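Local coordinates for protein glucose-1-phosphate uridylyltransferase (Sphingomonas elodea, PDB 2UX8) that binds glucose 1-phosphate and probably joins it to the uridylyl group of UTP, giving UDP-glucose and diphosphate, at residues A34-M39 with R69-L74; E61-V66 with G106-V111; D141-G146 with Y262-K267. All blocks are in the same frame, centred on the assembly; numbering follows the deposited sequence.

Contact 1. Residues A34-M39 with R69-L74; sequences AMPKEM and RGKSAL
Pro36 and Lys71 lie at the middle of this contact, where a loop meets the start of a helix and a lysine serves both an apolar and a polar neighbour. The lysine chain runs past the proline ring in the opposite direction, CG of Lys71 lying 3.8 Å from CG of Pro36. It is extended until chi4 (-61°), where the bend carries NZ back over Pro36 CB and towards Glu38. The Glu38 side chain crosses it at about a right angle and forms a salt bridge through OE1, but the bond from Lys71 NZ to Glu38 OE1 is long at 3.3 Å and weak. A water fills in, accepting from Lys71 NZ at 2.9 Å and from the backbone N of Lys37 at 3.0 Å. The ammonium has a further partner in the carbonyl O of Gly23, so its charge is probably spread over several oxygens. With a methionine in place of Lys71, Glu38 would probably be left without its cationic mate, and the water and the Gly23 carbonyl without their donor.

Beside this polar group lies an apolar one. CD1 of Leu74 sits 3.7 Å from Pro36 CB and 3.9 Å from Met39 CG, while Met39 curls at chi2 and chi3 to lay its CE 4.2 Å from Ala73 CB. Met39 N bonds to Pro36 O, which holds the short 3-10 turn that presents these side chains. Ile48 of helix 47-57 packs on Glu38, Met39 and Leu74, and Val21 of strand 16-21 touches Glu38 and Leu74, so the loop is wedged between helices 47-57 and 72-77 beside the central sheet.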
loop_
_atom_site.group_PDB
_atom_site.type_symbol
_atom_site.label_atom_id
_atom_site.label_comp_id
_atom_site.label_asym_id
_atom_site.label_seq_id
_atom_site.Cartn_x
_atom_site.Cartn_y
_atom_site.Cartn_z
ATOM N N ALA C 34 11.250 2.975 5.748
ATOM C CA ALA C 34 9.915 2.841 5.186
ATOM C C ALA C 34 9.923 3.272 3.722
ATOM O O ALA C 34 8.890 3.283 3.056
ATOM C CB ALA C 34 8.941 3.678 5.975
ATOM N N MET C 35 11.101 3.639 3.236
ATOM C CA MET C 35 11.297 4.075 1.859
ATOM C C MET C 35 12.263 3.136 1.166
ATOM O O MET C 35 13.325 2.828 1.700
ATOM C CB MET C 35 11.916 5.474 1.807
ATOM C CG MET C 35 10.943 6.636 1.751
ATOM S SD MET C 35 9.745 6.615 0.368
ATOM C CE MET C 35 10.772 6.226 -1.001
ATOM N N PRO C 36 11.913 2.664 -0.031
ATOM C CA PRO C 36 12.844 1.768 -0.710
ATOM C C PRO C 36 14.141 2.532 -0.997
ATOM O O PRO C 36 14.119 3.698 -1.413
ATOM C CB PRO C 36 12.102 1.398 -1.986
ATOM C CG PRO C 36 10.653 1.516 -1.587
ATOM C CD PRO C 36 10.634 2.757 -0.750
ATOM N N LYS C 37 15.263 1.879 -0.735
ATOM C CA LYS C 37 16.582 2.440 -0.970
ATOM C C LYS C 37 16.699 2.862 -2.433
ATOM O O LYS C 37 17.288 3.889 -2.756
ATOM C CB LYS C 37 17.609 1.359 -0.639
ATOM C CG LYS C 37 18.964 1.536 -1.254
ATOM C CD LYS C 37 19.731 2.641 -0.579
ATOM C CE LYS C 37 21.157 2.681 -1.092
ATOM N NZ LYS C 37 21.912 1.416 -0.810
ATOM N N GLU C 38 16.109 2.056 -3.305
ATOM C CA GLU C 38 16.150 2.302 -4.734
ATOM C C GLU C 38 15.415 3.571 -5.139
ATOM O O GLU C 38 15.512 4.016 -6.281
ATOM C CB GLU C 38 15.561 1.104 -5.488
ATOM C CG GLU C 38 16.251 -0.236 -5.226
ATOM C CD GLU C 38 15.667 -0.996 -4.036
ATOM O OE1 GLU C 38 14.555 -0.655 -3.600
ATOM O OE2 GLU C 38 16.310 -1.950 -3.547
ATOM N N MET C 39 14.676 4.149 -4.204
ATOM C CA MET C 39 13.921 5.354 -4.483
ATOM C C MET C 39 14.634 6.615 -4.024
ATOM O O MET C 39 14.147 7.714 -4.266
ATOM C CB MET C 39 12.553 5.279 -3.825
ATOM C CG MET C 39 11.633 4.259 -4.419
ATOM S SD MET C 39 11.233 4.670 -6.094
ATOM C CE MET C 39 10.199 6.073 -5.857
ATOM N N ARG C 69 8.995 -6.694 0.076
ATOM C CA ARG C 69 7.737 -6.409 0.712
ATOM C C ARG C 69 7.254 -4.972 0.810
ATOM O O ARG C 69 6.174 -4.692 0.348
ATOM C CB ARG C 69 7.711 -7.077 2.073
ATOM C CG ARG C 69 6.363 -7.668 2.343
ATOM C CD ARG C 69 6.468 -8.931 3.144
ATOM N NE ARG C 69 7.218 -9.954 2.433
ATOM C CZ ARG C 69 8.346 -10.471 2.886
ATOM N NH1 ARG C 69 8.824 -10.043 4.028
ATOM N NH2 ARG C 69 8.984 -11.420 2.225
ATOM N N GLY C 70 7.995 -4.047 1.389
ATOM C CA GLY C 70 7.461 -2.686 1.439
ATOM C C GLY C 70 7.867 -1.776 0.280
ATOM O O GLY C 70 8.275 -0.639 0.503
ATOM N N LYS C 71 7.724 -2.234 -0.958
ATOM C CA LYS C 71 8.159 -1.410 -2.069
ATOM C C LYS C 71 7.149 -1.049 -3.146
ATOM O O LYS C 71 7.445 -1.155 -4.338
ATOM C CB LYS C 71 9.383 -2.069 -2.694
ATOM C CG LYS C 71 10.462 -2.311 -1.664
ATOM C CD LYS C 71 11.580 -3.167 -2.199
ATOM C CE LYS C 71 12.679 -3.299 -1.154
ATOM N NZ LYS C 71 13.249 -1.972 -0.817
ATOM N N SER C 72 5.977 -0.583 -2.730
ATOM C CA SER C 72 4.932 -0.202 -3.677
ATOM C C SER C 72 5.340 1.036 -4.476
ATOM O O SER C 72 4.955 1.204 -5.640
ATOM C CB SER C 72 3.637 0.115 -2.936
ATOM O OG SER C 72 3.534 -0.644 -1.753
ATOM N N ALA C 73 6.103 1.911 -3.836
ATOM C CA ALA C 73 6.553 3.136 -4.476
ATOM C C ALA C 73 7.244 2.853 -5.807
ATOM O O ALA C 73 7.060 3.575 -6.784
ATOM C CB ALA C 73 7.491 3.882 -3.545
ATOM N N LEU C 74 8.038 1.795 -5.841
ATOM C CA LEU C 74 8.741 1.437 -7.052
ATOM C C LEU C 74 7.751 1.123 -8.141
ATOM O O LEU C 74 7.989 1.402 -9.311
ATOM C CB LEU C 74 9.616 0.213 -6.814
ATOM C CG LEU C 74 11.116 0.440 -6.952
ATOM C CD1 LEU C 74 11.758 0.589 -5.588
ATOM C CD2 LEU C 74 11.710 -0.741 -7.675
HETATM O O HOH W 1 15.363 -0.722 0.677
#

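Contact 2. Residues E61-V66 with G106-V111; sequences EQMIFV and GNIAYV
Phe65, Val111 and Asn107 are the residues most extensively buried by this pairing of neighbouring parallel strands, and each meets it differently. Phe65 lies side by side with Tyr110, both side chains pointing the same way, with CD2 of Phe65 3.6 Å from CE2 of Tyr110. The ring planes are 79° apart and meet obliquely, with centroids 5.5 Å from each other. The Phe65 backbone works in both directions: its N donates to Ala109 O (2.7 Å), and its O accepts from Val111 N.

Val111 belongs to the other face, with Ile64, Val66 and Ala109. Its CG1 is anti to the carbonyl carbon (chi1 -62°), which puts CG2 between the backbone N and the carbonyl carbon; from there CG2 lies 3.9 Å from Val66 CB and the same distance from Ile64 CD1.

Asn107 opens the ladder mainly through its backbone, its O accepting from Met63 N at 2.7 Å, while its side chain packs beside the Glu61 backbone without bonding to it. Gln62 adds a side-chain bond at this end: NE2 lies 3.2 Å from Gly106 O, in the plane of that carbonyl, whose O is tilted 21° out of the Gln62 amide plane. Met63 O then takes the N of Ala109, continuing the regular parallel alternation.

The other edge of strand 62-67 is bonded to strand 16-21, through Ala17, Phe19 and Val21. Helix 47-57 covers the Met63 and Phe65 face through Val52, and helix 72-77 adds Leu74 against Phe65 and Glu75 against Tyr110. Beyond Ala109, Tyr110 and Val111 a strand of the third subunit pairs antiparallel, which continues the sheet into that subunit.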
loop_
_atom_site.group_PDB
_atom_site.type_symbol
_atom_site.label_atom_id
_atom_site.label_comp_id
_atom_site.label_asym_id
_atom_site.label_seq_id
_atom_site.Cartn_x
_atom_site.Cartn_y
_atom_site.Cartn_z
ATOM N N GLU C 61 13.804 -3.656 -23.971
ATOM C CA GLU C 61 12.383 -3.333 -23.971
ATOM C C GLU C 61 11.514 -4.058 -22.957
ATOM O O GLU C 61 10.295 -3.968 -23.014
ATOM C CB GLU C 61 11.792 -3.529 -25.364
ATOM C CG GLU C 61 11.972 -4.910 -25.921
ATOM C CD GLU C 61 11.484 -5.026 -27.349
ATOM O OE1 GLU C 61 11.774 -4.125 -28.157
ATOM O OE2 GLU C 61 10.822 -6.024 -27.673
ATOM N N GLN C 62 12.123 -4.769 -22.023
ATOM C CA GLN C 62 11.354 -5.476 -21.009
ATOM C C GLN C 62 12.102 -5.429 -19.678
ATOM O O GLN C 62 13.096 -6.131 -19.478
ATOM C CB GLN C 62 11.103 -6.931 -21.447
ATOM C CG GLN C 62 10.478 -7.846 -20.383
ATOM C CD GLN C 62 8.996 -7.604 -20.163
ATOM O OE1 GLN C 62 8.176 -7.858 -21.046
ATOM N NE2 GLN C 62 8.644 -7.112 -18.979
ATOM N N MET C 63 11.632 -4.571 -18.779
ATOM C CA MET C 63 12.233 -4.442 -17.457
ATOM C C MET C 63 11.530 -5.411 -16.522
ATOM O O MET C 63 10.297 -5.442 -16.464
ATOM C CB MET C 63 12.032 -3.038 -16.908
ATOM C CG MET C 63 12.244 -1.970 -17.917
ATOM S SD MET C 63 13.882 -2.095 -18.596
ATOM C CE MET C 63 14.444 -0.521 -18.284
ATOM N N ILE C 64 12.288 -6.226 -15.803
ATOM C CA ILE C 64 11.649 -7.129 -14.867
ATOM C C ILE C 64 12.254 -6.875 -13.497
ATOM O O ILE C 64 13.435 -7.100 -13.257
ATOM C CB ILE C 64 11.720 -8.629 -15.339
ATOM C CG1 ILE C 64 12.437 -9.489 -14.317
ATOM C CG2 ILE C 64 12.346 -8.739 -16.717
ATOM C CD1 ILE C 64 11.496 -10.207 -13.393
ATOM N N PHE C 65 11.419 -6.320 -12.622
ATOM C CA PHE C 65 11.791 -5.977 -11.248
ATOM C C PHE C 65 11.527 -7.136 -10.306
ATOM O O PHE C 65 10.418 -7.662 -10.272
ATOM C CB PHE C 65 10.957 -4.797 -10.715
ATOM C CG PHE C 65 11.297 -3.459 -11.306
ATOM C CD1 PHE C 65 12.032 -3.345 -12.481
ATOM C CD2 PHE C 65 10.828 -2.296 -10.702
ATOM C CE1 PHE C 65 12.287 -2.096 -13.043
ATOM C CE2 PHE C 65 11.084 -1.039 -11.270
ATOM C CZ PHE C 65 11.811 -0.948 -12.438
ATOM N N VAL C 66 12.537 -7.538 -9.545
ATOM C CA VAL C 66 12.333 -8.587 -8.556
ATOM C C VAL C 66 12.358 -7.814 -7.231
ATOM O O VAL C 66 13.416 -7.408 -6.748
ATOM C CB VAL C 66 13.420 -9.708 -8.671
ATOM C CG1 VAL C 66 14.521 -9.257 -9.546
ATOM C CG2 VAL C 66 13.927 -10.123 -7.308
ATOM N N GLY C 106 3.018 -3.556 -19.881
ATOM C CA GLY C 106 3.620 -4.868 -20.017
ATOM C C GLY C 106 5.137 -4.853 -20.063
ATOM O O GLY C 106 5.771 -5.872 -19.787
ATOM N N ASN C 107 5.732 -3.710 -20.399
ATOM C CA ASN C 107 7.192 -3.619 -20.478
ATOM C C ASN C 107 7.895 -3.625 -19.129
ATOM O O ASN C 107 9.127 -3.656 -19.060
ATOM C CB ASN C 107 7.622 -2.389 -21.281
ATOM C CG ASN C 107 7.369 -2.551 -22.771
ATOM O OD1 ASN C 107 7.246 -3.664 -23.279
ATOM N ND2 ASN C 107 7.309 -1.439 -23.479
ATOM N N ILE C 108 7.115 -3.582 -18.057
ATOM C CA ILE C 108 7.683 -3.631 -16.723
ATOM C C ILE C 108 6.913 -4.677 -15.946
ATOM O O ILE C 108 5.718 -4.538 -15.736
ATOM C CB ILE C 108 7.578 -2.294 -15.996
ATOM C CG1 ILE C 108 8.433 -1.245 -16.727
ATOM C CG2 ILE C 108 8.021 -2.473 -14.554
ATOM C CD1 ILE C 108 8.735 -0.003 -15.927
ATOM N N ALA C 109 7.602 -5.738 -15.541
ATOM C CA ALA C 109 6.970 -6.816 -14.804
ATOM C C ALA C 109 7.600 -6.928 -13.427
ATOM O O ALA C 109 8.792 -6.673 -13.265
ATOM C CB ALA C 109 7.125 -8.114 -15.567
ATOM N N TYR C 110 6.786 -7.293 -12.437
ATOM C CA TYR C 110 7.255 -7.444 -11.061
ATOM C C TYR C 110 7.054 -8.858 -10.545
ATOM O O TYR C 110 6.054 -9.506 -10.861
ATOM C CB TYR C 110 6.500 -6.523 -10.097
ATOM C CG TYR C 110 6.458 -5.075 -10.478
ATOM C CD1 TYR C 110 5.573 -4.618 -11.446
ATOM C CD2 TYR C 110 7.308 -4.154 -9.871
ATOM C CE1 TYR C 110 5.537 -3.264 -11.808
ATOM C CE2 TYR C 110 7.284 -2.800 -10.221
ATOM C CZ TYR C 110 6.396 -2.361 -11.189
ATOM O OH TYR C 110 6.359 -1.023 -11.525
ATOM N N VAL C 111 8.007 -9.327 -9.746
ATOM C CA VAL C 111 7.907 -10.635 -9.121
ATOM C C VAL C 111 8.489 -10.491 -7.731
ATOM O O VAL C 111 9.546 -9.891 -7.553
ATOM C CB VAL C 111 8.669 -11.727 -9.880
ATOM C CG1 VAL C 111 8.076 -11.877 -11.251
ATOM C CG2 VAL C 111 10.150 -11.406 -9.949
#

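Contact 3. Residues D141-G146 with Y262-K267; sequences DDFMFG and YDCGDK
Phe143 and Tyr262 are brought together by unlike first torsions: in Phe143 CG stands anti to the backbone N (chi1 -175°), in Tyr262 anti to the carbonyl carbon (chi1 -63°). The tyrosine CD1 thereby arrives at the edge of the Phe143 ring, in its plane, 3.9 Å from CD2. Further along, Phe145 CB meets the edge of the Tyr262 ring at CE1. Cys264 SG packs on Phe143 CB at 3.7 Å and lies oblique to its ring.

Beneath these side chains Phe143 and Tyr262 form an antiparallel hydrogen-bonded pair: Tyr262 N reaches Phe143 O at 2.8 Å, nearly straight, and Phe143 N reaches Tyr262 O at 3.0 Å. Cys264 N donates to Asp141 O, and the Asp141 carboxylate has its salt bridge with Lys37.

The other face carries Asp142 and Asp263. Asp142 OD2 stands 4.0 Å from Asp263 OD1, their carboxylate planes 58° apart. Asp142 OD1 accepts from Gly214 N and bonds weakly to O6 of the bound glucose 1-phosphate. Aromatic packing on one face thus accompanies, on the other, a sugar-binding aspartate beside a second acid, and the repulsion between Asp142 and Asp263 is probably eased by Arg261, which pairs with OD2 of Asp142.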
loop_
_atom_site.group_PDB
_atom_site.type_symbol
_atom_site.label_atom_id
_atom_site.label_comp_id
_atom_site.label_asym_id
_atom_site.label_seq_id
_atom_site.Cartn_x
_atom_site.Cartn_y
_atom_site.Cartn_z
ATOM N N ASP C 141 22.195 0.726 -7.064
ATOM C CA ASP C 141 23.094 1.382 -6.112
ATOM C C ASP C 141 24.369 1.850 -6.808
ATOM O O ASP C 141 25.032 2.778 -6.348
ATOM C CB ASP C 141 23.477 0.445 -4.972
ATOM C CG ASP C 141 22.587 0.608 -3.756
ATOM O OD1 ASP C 141 21.597 1.364 -3.829
ATOM O OD2 ASP C 141 22.880 -0.028 -2.723
ATOM N N ASP C 142 24.725 1.186 -7.903
ATOM C CA ASP C 142 25.900 1.575 -8.666
ATOM C C ASP C 142 25.455 2.622 -9.688
ATOM O O ASP C 142 24.993 2.305 -10.789
ATOM C CB ASP C 142 26.531 0.353 -9.344
ATOM C CG ASP C 142 27.482 -0.389 -8.419
ATOM O OD1 ASP C 142 27.731 -1.592 -8.630
ATOM O OD2 ASP C 142 27.991 0.243 -7.473
ATOM N N PHE C 143 25.571 3.880 -9.274
ATOM C CA PHE C 143 25.190 5.014 -10.093
ATOM C C PHE C 143 26.298 5.219 -11.135
ATOM O O PHE C 143 27.439 5.561 -10.802
ATOM C CB PHE C 143 25.023 6.240 -9.187
ATOM C CG PHE C 143 24.519 7.451 -9.896
ATOM C CD1 PHE C 143 23.205 7.524 -10.327
ATOM C CD2 PHE C 143 25.386 8.496 -10.208
ATOM C CE1 PHE C 143 22.764 8.620 -11.070
ATOM C CE2 PHE C 143 24.953 9.590 -10.949
ATOM C CZ PHE C 143 23.641 9.651 -11.381
ATOM N N MET C 144 25.962 4.972 -12.396
ATOM C CA MET C 144 26.923 5.101 -13.480
ATOM C C MET C 144 26.720 6.407 -14.240
ATOM O O MET C 144 25.799 6.545 -15.046
ATOM C CB MET C 144 26.801 3.905 -14.432
ATOM C CG MET C 144 26.891 2.562 -13.729
ATOM S SD MET C 144 28.439 2.340 -12.822
ATOM C CE MET C 144 29.395 1.421 -14.041
ATOM N N PHE C 145 27.609 7.354 -13.990
ATOM C CA PHE C 145 27.529 8.661 -14.616
ATOM C C PHE C 145 28.409 8.788 -15.864
ATOM O O PHE C 145 29.631 8.658 -15.789
ATOM C CB PHE C 145 27.924 9.724 -13.586
ATOM C CG PHE C 145 27.489 11.103 -13.945
ATOM C CD1 PHE C 145 26.252 11.318 -14.540
ATOM C CD2 PHE C 145 28.286 12.195 -13.642
ATOM C CE1 PHE C 145 25.820 12.596 -14.823
ATOM C CE2 PHE C 145 27.862 13.484 -13.919
ATOM C CZ PHE C 145 26.626 13.686 -14.512
ATOM N N GLY C 146 27.782 9.049 -17.008
ATOM C CA GLY C 146 28.535 9.197 -18.241
ATOM C C GLY C 146 27.681 8.998 -19.477
ATOM O O GLY C 146 26.546 8.538 -19.374
ATOM N N TYR C 262 29.553 6.010 -9.054
ATOM C CA TYR C 262 29.433 6.419 -7.668
ATOM C C TYR C 262 28.713 5.330 -6.904
ATOM O O TYR C 262 27.642 4.880 -7.297
ATOM C CB TYR C 262 28.662 7.735 -7.558
ATOM C CG TYR C 262 29.354 8.885 -8.232
ATOM C CD1 TYR C 262 29.225 9.089 -9.602
ATOM C CD2 TYR C 262 30.188 9.740 -7.510
ATOM C CE1 TYR C 262 29.914 10.116 -10.249
ATOM C CE2 TYR C 262 30.883 10.775 -8.143
ATOM C CZ TYR C 262 30.742 10.955 -9.516
ATOM O OH TYR C 262 31.434 11.954 -10.158
ATOM N N ASP C 263 29.322 4.896 -5.817
ATOM C CA ASP C 263 28.735 3.857 -4.996
ATOM C C ASP C 263 27.699 4.459 -4.048
ATOM O O ASP C 263 28.015 4.833 -2.922
ATOM C CB ASP C 263 29.836 3.143 -4.201
ATOM C CG ASP C 263 29.330 1.909 -3.472
ATOM O OD1 ASP C 263 28.148 1.537 -3.656
ATOM O OD2 ASP C 263 30.124 1.303 -2.721
ATOM N N CYS C 264 26.461 4.566 -4.511
ATOM C CA CYS C 264 25.402 5.099 -3.673
ATOM C C CYS C 264 24.994 4.061 -2.644
ATOM O O CYS C 264 23.961 4.180 -2.000
ATOM C CB CYS C 264 24.221 5.505 -4.538
ATOM S SG CYS C 264 24.674 6.906 -5.561
ATOM N N GLY C 265 25.827 3.036 -2.507
ATOM C CA GLY C 265 25.577 1.987 -1.542
ATOM C C GLY C 265 25.997 2.497 -0.177
ATOM O O GLY C 265 25.523 2.019 0.856
ATOM N N ASP C 266 26.905 3.470 -0.168
ATOM C CA ASP C 266 27.352 4.067 1.082
ATOM C C ASP C 266 27.091 5.580 1.050
ATOM O O ASP C 266 27.182 6.219 0.008
ATOM C CB ASP C 266 28.831 3.758 1.336
ATOM C CG ASP C 266 29.756 4.773 0.721
ATOM O OD1 ASP C 266 30.142 5.733 1.429
ATOM O OD2 ASP C 266 30.093 4.608 -0.470
ATOM N N LYS C 267 26.749 6.141 2.202
ATOM C CA LYS C 267 26.421 7.554 2.313
ATOM C C LYS C 267 27.325 8.550 1.612
ATOM O O LYS C 267 26.827 9.482 0.984
ATOM C CB LYS C 267 26.298 7.943 3.778
ATOM C CG LYS C 267 25.342 7.059 4.533
ATOM C CD LYS C 267 25.232 7.471 5.982
ATOM C CE LYS C 267 24.530 6.387 6.780
ATOM N NZ LYS C 267 24.307 6.795 8.198
#

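The three contacts lie within one nucleotidyl transferase region of the GT-A type. Contacts 1 and 2 cross along the chain, their segments alternating, and contact 3 closes later, between strands 142-145 and 260-263. Strand 62-67 of contact 2 is followed, after a short turn, by helix 72-77 of contact 1, whose Leu74 CD2 packs on Phe65 CD2 at 3.5 Å; their centres are 16 Å apart. Contact 1 also meets contact 3, 18 Å away between centres, through the salt bridge of Lys37 NZ with Asp141 OD2. Contacts 2 and 3, 22 Å between centres, do not touch. Contact 1 therefore links the central sheet, which extends into a neighbouring subunit, to the small antiparallel sheet beside bound glucose 1-phosphate.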